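PDB 1VL6: malate oxidoreductase from Thermotoga maritima, which probably catalyses the oxidative decarboxylation of malate to pyruvate and carbon dioxide with NAD as the electron acceptor, as malic enzymes do. Local coordinates for residues 195-200 with 209-214; 114-119 with 126-131. One frame throughout, in Å; residues are numbered along the deposited sequence.

Contact 1. Residues 195-200 with 209-214; sequences VVVNGI and KFLLDL
The bond from L214 N to F210 O, 2.8 Å long, belongs to the helical turn that carries L211 toward V195 and V197 of strand 194-198. No polar bond joins the two segments; one methyl group makes the whole junction. L211 CD1 meets V195 CG1 at 3.9 Å and V197 CG2 at 4.0 Å, so it is shared by two valines two places apart on the same face of the strand. The approaches differ: V195 and L211 reach out tip to tip, whereas V197 and L211 cross obliquely. Both valines place CG1 anti to the backbone N (chi1 -177° for V195), yet the methyl that touches L211 is CG1 in V195 and CG2 in V197. The area buried between the segments is small, 86 Å², about half of it from L211 and the rest from the two valines. All three side chains are buried, and F179 of helix 166-186 also packs on L211. The strand itself lies inside its sheet: V195 and V197 are bonded through their backbones to strand 218-223, and V196, whose side chain points away from the helix, to strand 266-269. Where the strand ends, G199 turns the chain with a positive phi (100°), and I200 N is hydrogen-bonded to D223 OD2 at the C-terminal end of the parallel strand 218-223. Strand 194-198, a turn beginning at G199, helix 202-214 and strand 218-223 form the beta-alpha-beta unit of a Rossmann-type NAD-binding domain, and the turn fits its glycine-rich GxGxxG motif.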
# COMPACT_ATOMS: atom_id res chain seq x y z
N VAL A 195 -13.15 19.17 -42.94
CA VAL A 195 -12.80 19.25 -41.56
C VAL A 195 -11.71 20.27 -41.35
O VAL A 195 -10.64 20.14 -41.93
CB VAL A 195 -12.24 17.94 -41.09
CG1 VAL A 195 -11.94 18.01 -39.55
CG2 VAL A 195 -13.19 16.79 -41.42
N VAL A 196 -11.97 21.28 -40.52
CA VAL A 196 -11.00 22.32 -40.26
C VAL A 196 -10.29 21.98 -38.96
O VAL A 196 -10.95 21.87 -37.95
CB VAL A 196 -11.65 23.68 -40.11
CG1 VAL A 196 -10.63 24.69 -39.62
CG2 VAL A 196 -12.18 24.16 -41.42
N VAL A 197 -8.97 21.84 -38.99
CA VAL A 197 -8.19 21.69 -37.79
C VAL A 197 -7.41 22.96 -37.51
O VAL A 197 -6.58 23.36 -38.32
CB VAL A 197 -7.21 20.55 -37.92
CG1 VAL A 197 -6.39 20.37 -36.59
CG2 VAL A 197 -7.93 19.28 -38.28
N ASN A 198 -7.63 23.58 -36.35
CA ASN A 198 -6.94 24.81 -36.01
C ASN A 198 -5.98 24.62 -34.85
O ASN A 198 -6.39 24.20 -33.77
CB ASN A 198 -7.93 25.88 -35.62
CG ASN A 198 -7.27 27.26 -35.42
OD1 ASN A 198 -6.93 27.91 -36.38
ND2 ASN A 198 -7.10 27.71 -34.16
N GLY A 199 -4.72 24.99 -35.07
CA GLY A 199 -3.64 24.89 -34.07
C GLY A 199 -2.82 23.65 -34.35
O GLY A 199 -3.14 22.57 -33.85
N ILE A 200 -1.77 23.82 -35.14
CA ILE A 200 -0.99 22.67 -35.61
C ILE A 200 0.27 22.54 -34.79
O ILE A 200 1.38 22.73 -35.26
CB ILE A 200 -0.65 22.82 -37.11
CG1 ILE A 200 -1.90 23.22 -37.91
CG2 ILE A 200 -0.07 21.52 -37.66
CD1 ILE A 200 -2.86 22.11 -38.07
N LYS A 209 -3.00 13.98 -39.42
CA LYS A 209 -2.55 12.71 -39.99
C LYS A 209 -3.51 11.53 -39.70
O LYS A 209 -3.70 10.68 -40.54
CB LYS A 209 -1.13 12.38 -39.50
CG LYS A 209 -0.06 13.16 -40.22
CD LYS A 209 1.29 12.76 -39.74
CE LYS A 209 2.40 13.38 -40.56
NZ LYS A 209 3.66 12.86 -40.03
N PHE A 210 -4.08 11.47 -38.51
CA PHE A 210 -5.06 10.42 -38.20
C PHE A 210 -6.28 10.57 -39.05
O PHE A 210 -6.77 9.56 -39.55
CB PHE A 210 -5.50 10.42 -36.73
CG PHE A 210 -4.65 9.58 -35.83
CD1 PHE A 210 -3.35 9.94 -35.55
CD2 PHE A 210 -5.15 8.44 -35.25
CE1 PHE A 210 -2.57 9.18 -34.72
CE2 PHE A 210 -4.38 7.70 -34.41
CZ PHE A 210 -3.08 8.06 -34.15
N LEU A 211 -6.80 11.79 -39.20
CA LEU A 211 -7.99 11.98 -40.03
C LEU A 211 -7.72 11.53 -41.46
O LEU A 211 -8.56 10.87 -42.09
CB LEU A 211 -8.49 13.42 -40.01
CG LEU A 211 -8.97 13.94 -38.65
CD1 LEU A 211 -9.18 15.45 -38.69
CD2 LEU A 211 -10.22 13.24 -38.21
N LEU A 212 -6.54 11.85 -41.97
CA LEU A 212 -6.22 11.41 -43.32
C LEU A 212 -6.16 9.91 -43.39
O LEU A 212 -6.78 9.36 -44.23
CB LEU A 212 -4.94 12.03 -43.85
CG LEU A 212 -4.98 13.56 -44.02
CD1 LEU A 212 -3.55 14.16 -44.13
CD2 LEU A 212 -5.85 14.04 -45.19
N ASP A 213 -5.46 9.25 -42.49
CA ASP A 213 -5.46 7.79 -42.40
C ASP A 213 -6.85 7.21 -42.35
O ASP A 213 -7.07 6.14 -42.90
CB ASP A 213 -4.88 7.31 -41.08
CG ASP A 213 -3.46 7.09 -41.13
OD1 ASP A 213 -2.85 7.32 -42.21
OD2 ASP A 213 -2.86 6.70 -40.09
N LEU A 214 -7.74 7.84 -41.60
CA LEU A 214 -9.08 7.32 -41.41
C LEU A 214 -9.94 7.42 -42.67
O LEU A 214 -10.84 6.60 -42.86
CB LEU A 214 -9.78 7.93 -40.20
CG LEU A 214 -9.30 7.38 -38.84
CD1 LEU A 214 -9.89 8.18 -37.71
CD2 LEU A 214 -9.66 5.92 -38.69

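Contact 2. Residues 114-119 with 126-131; sequences ICLSES and SIVKSL
I114 and L131 close the inner, tightly packed end of this contact, meeting tip to tip with I114 CD1 4.1 Å from L131 CD1; I114 CG2 lies at almost the same distance from that methyl. Next along the chain, L116 and I127 slide past each other in opposite directions, L116 CD2 resting 4.1 Å from I127 CG2. The other branch of this leucine, CD1, comes within 4.4 Å of V128 CG2, so L116 spreads its two methyls over neighbouring residues of the helix. These five side chains are buried, and V75 of strand 71-76 touches both L116 and V128. At the outer end the packing thins to E118, which is partly exposed and offers its aliphatic part: E118 CB lies 4.0 Å from I127 CD1. With CG anti to the backbone N (chi1 171°) and a bend at chi2, the glutamate turns its carboxylate aside, where OE2 accepts a hydrogen bond from E120 N and a weak one from S119 N. In the helix, the hydroxyl of S130 donates to I127 O, S130 OG lying 2.6 Å from it and tilted 17° from the carbonyl plane. A second subunit covers part of this surface: its S134 bonds to C115 N, its S130 O weakly to S117 OG, and its L116 packs on L131. Strand 110-115 and helix 121-130 form the first half of a parallel beta-alpha-beta crossover, which passes over strand 71-76 to strand 137-140 in the N-terminal domain of the malic enzyme fold.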
# COMPACT_ATOMS: atom_id res chain seq x y z
N ILE A 114 10.07 11.54 -14.27
CA ILE A 114 11.39 11.90 -14.62
C ILE A 114 11.39 13.23 -15.33
O ILE A 114 11.16 13.31 -16.54
CB ILE A 114 11.99 10.80 -15.42
CG1 ILE A 114 12.36 9.67 -14.46
CG2 ILE A 114 13.27 11.26 -16.12
CD1 ILE A 114 12.51 8.38 -15.15
N CYS A 115 11.61 14.27 -14.54
CA CYS A 115 11.57 15.63 -14.96
C CYS A 115 13.00 16.13 -15.08
O CYS A 115 13.76 16.23 -14.07
CB CYS A 115 10.82 16.45 -13.91
SG CYS A 115 9.00 16.28 -13.93
N LEU A 116 13.37 16.50 -16.30
CA LEU A 116 14.75 16.75 -16.67
C LEU A 116 15.06 18.22 -16.72
O LEU A 116 14.26 18.99 -17.25
CB LEU A 116 15.01 16.19 -18.06
CG LEU A 116 14.66 14.70 -18.11
CD1 LEU A 116 14.69 14.22 -19.57
CD2 LEU A 116 15.59 13.91 -17.19
N SER A 117 16.23 18.61 -16.22
CA SER A 117 16.67 20.00 -16.38
C SER A 117 17.47 20.20 -17.66
O SER A 117 18.37 20.99 -17.68
CB SER A 117 17.49 20.48 -15.18
OG SER A 117 18.50 19.54 -14.84
N GLU A 118 17.12 19.50 -18.73
CA GLU A 118 17.82 19.65 -19.99
C GLU A 118 16.76 19.76 -21.03
O GLU A 118 15.79 19.01 -21.02
CB GLU A 118 18.73 18.43 -20.26
CG GLU A 118 19.35 18.38 -21.66
CD GLU A 118 20.25 19.56 -21.93
OE1 GLU A 118 21.33 19.63 -21.29
OE2 GLU A 118 19.88 20.43 -22.76
N SER A 119 16.92 20.70 -21.94
CA SER A 119 15.89 20.91 -22.89
C SER A 119 16.32 20.92 -24.38
O SER A 119 15.45 20.96 -25.26
CB SER A 119 15.10 22.14 -22.47
OG SER A 119 15.86 23.28 -22.78
N SER A 126 19.27 11.41 -25.84
CA SER A 126 20.26 10.50 -25.31
C SER A 126 20.02 10.19 -23.85
O SER A 126 20.40 9.11 -23.40
CB SER A 126 21.69 10.99 -25.54
OG SER A 126 21.86 12.32 -25.17
N ILE A 127 19.44 11.12 -23.09
CA ILE A 127 19.14 10.84 -21.69
C ILE A 127 18.08 9.74 -21.62
O ILE A 127 18.18 8.77 -20.91
CB ILE A 127 18.69 12.10 -20.90
CG1 ILE A 127 19.81 13.11 -20.75
CG2 ILE A 127 18.25 11.72 -19.47
CD1 ILE A 127 19.30 14.49 -20.45
N VAL A 128 17.04 9.87 -22.39
CA VAL A 128 15.98 8.92 -22.25
C VAL A 128 16.42 7.53 -22.74
O VAL A 128 16.05 6.52 -22.14
CB VAL A 128 14.78 9.43 -22.96
CG1 VAL A 128 13.65 8.41 -22.90
CG2 VAL A 128 14.39 10.78 -22.36
N LYS A 129 17.19 7.48 -23.83
CA LYS A 129 17.73 6.20 -24.30
C LYS A 129 18.50 5.48 -23.21
O LYS A 129 18.41 4.27 -23.10
CB LYS A 129 18.66 6.38 -25.47
CG LYS A 129 17.96 6.47 -26.82
CD LYS A 129 18.81 7.22 -27.84
CE LYS A 129 20.12 6.51 -28.19
NZ LYS A 129 19.95 5.73 -29.46
N SER A 130 19.22 6.25 -22.40
CA SER A 130 20.06 5.70 -21.37
C SER A 130 19.26 5.06 -20.26
O SER A 130 19.80 4.26 -19.51
CB SER A 130 20.96 6.79 -20.77
OG SER A 130 20.27 7.67 -19.90
N LEU A 131 17.97 5.40 -20.17
CA LEU A 131 17.10 4.90 -19.14
C LEU A 131 16.43 3.61 -19.52
O LEU A 131 15.76 3.03 -18.69
CB LEU A 131 15.99 5.92 -18.81
CG LEU A 131 16.43 7.32 -18.37
CD1 LEU A 131 15.22 8.17 -18.18
CD2 LEU A 131 17.31 7.32 -17.10

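In the fold
Both contacts lay a helix on the strand just before it, but in different domains: contact 2 in the N-terminal malic enzyme domain and contact 1 in the NAD-binding domain. They do not touch; their centres are 30 Å apart and their nearest atoms about 17 Å. Both are buried, contact 1 within its own chain and contact 2 partly by a second subunit, whose interface it helps to form. Contact 1 uses an interior strand of its sheet and is wholly apolar. Contact 2 starts from a strand outermost in its sheet within the chain, buries more than twice the area, 212 Å², and runs from buried aliphatic side chains to one partly exposed glutamate.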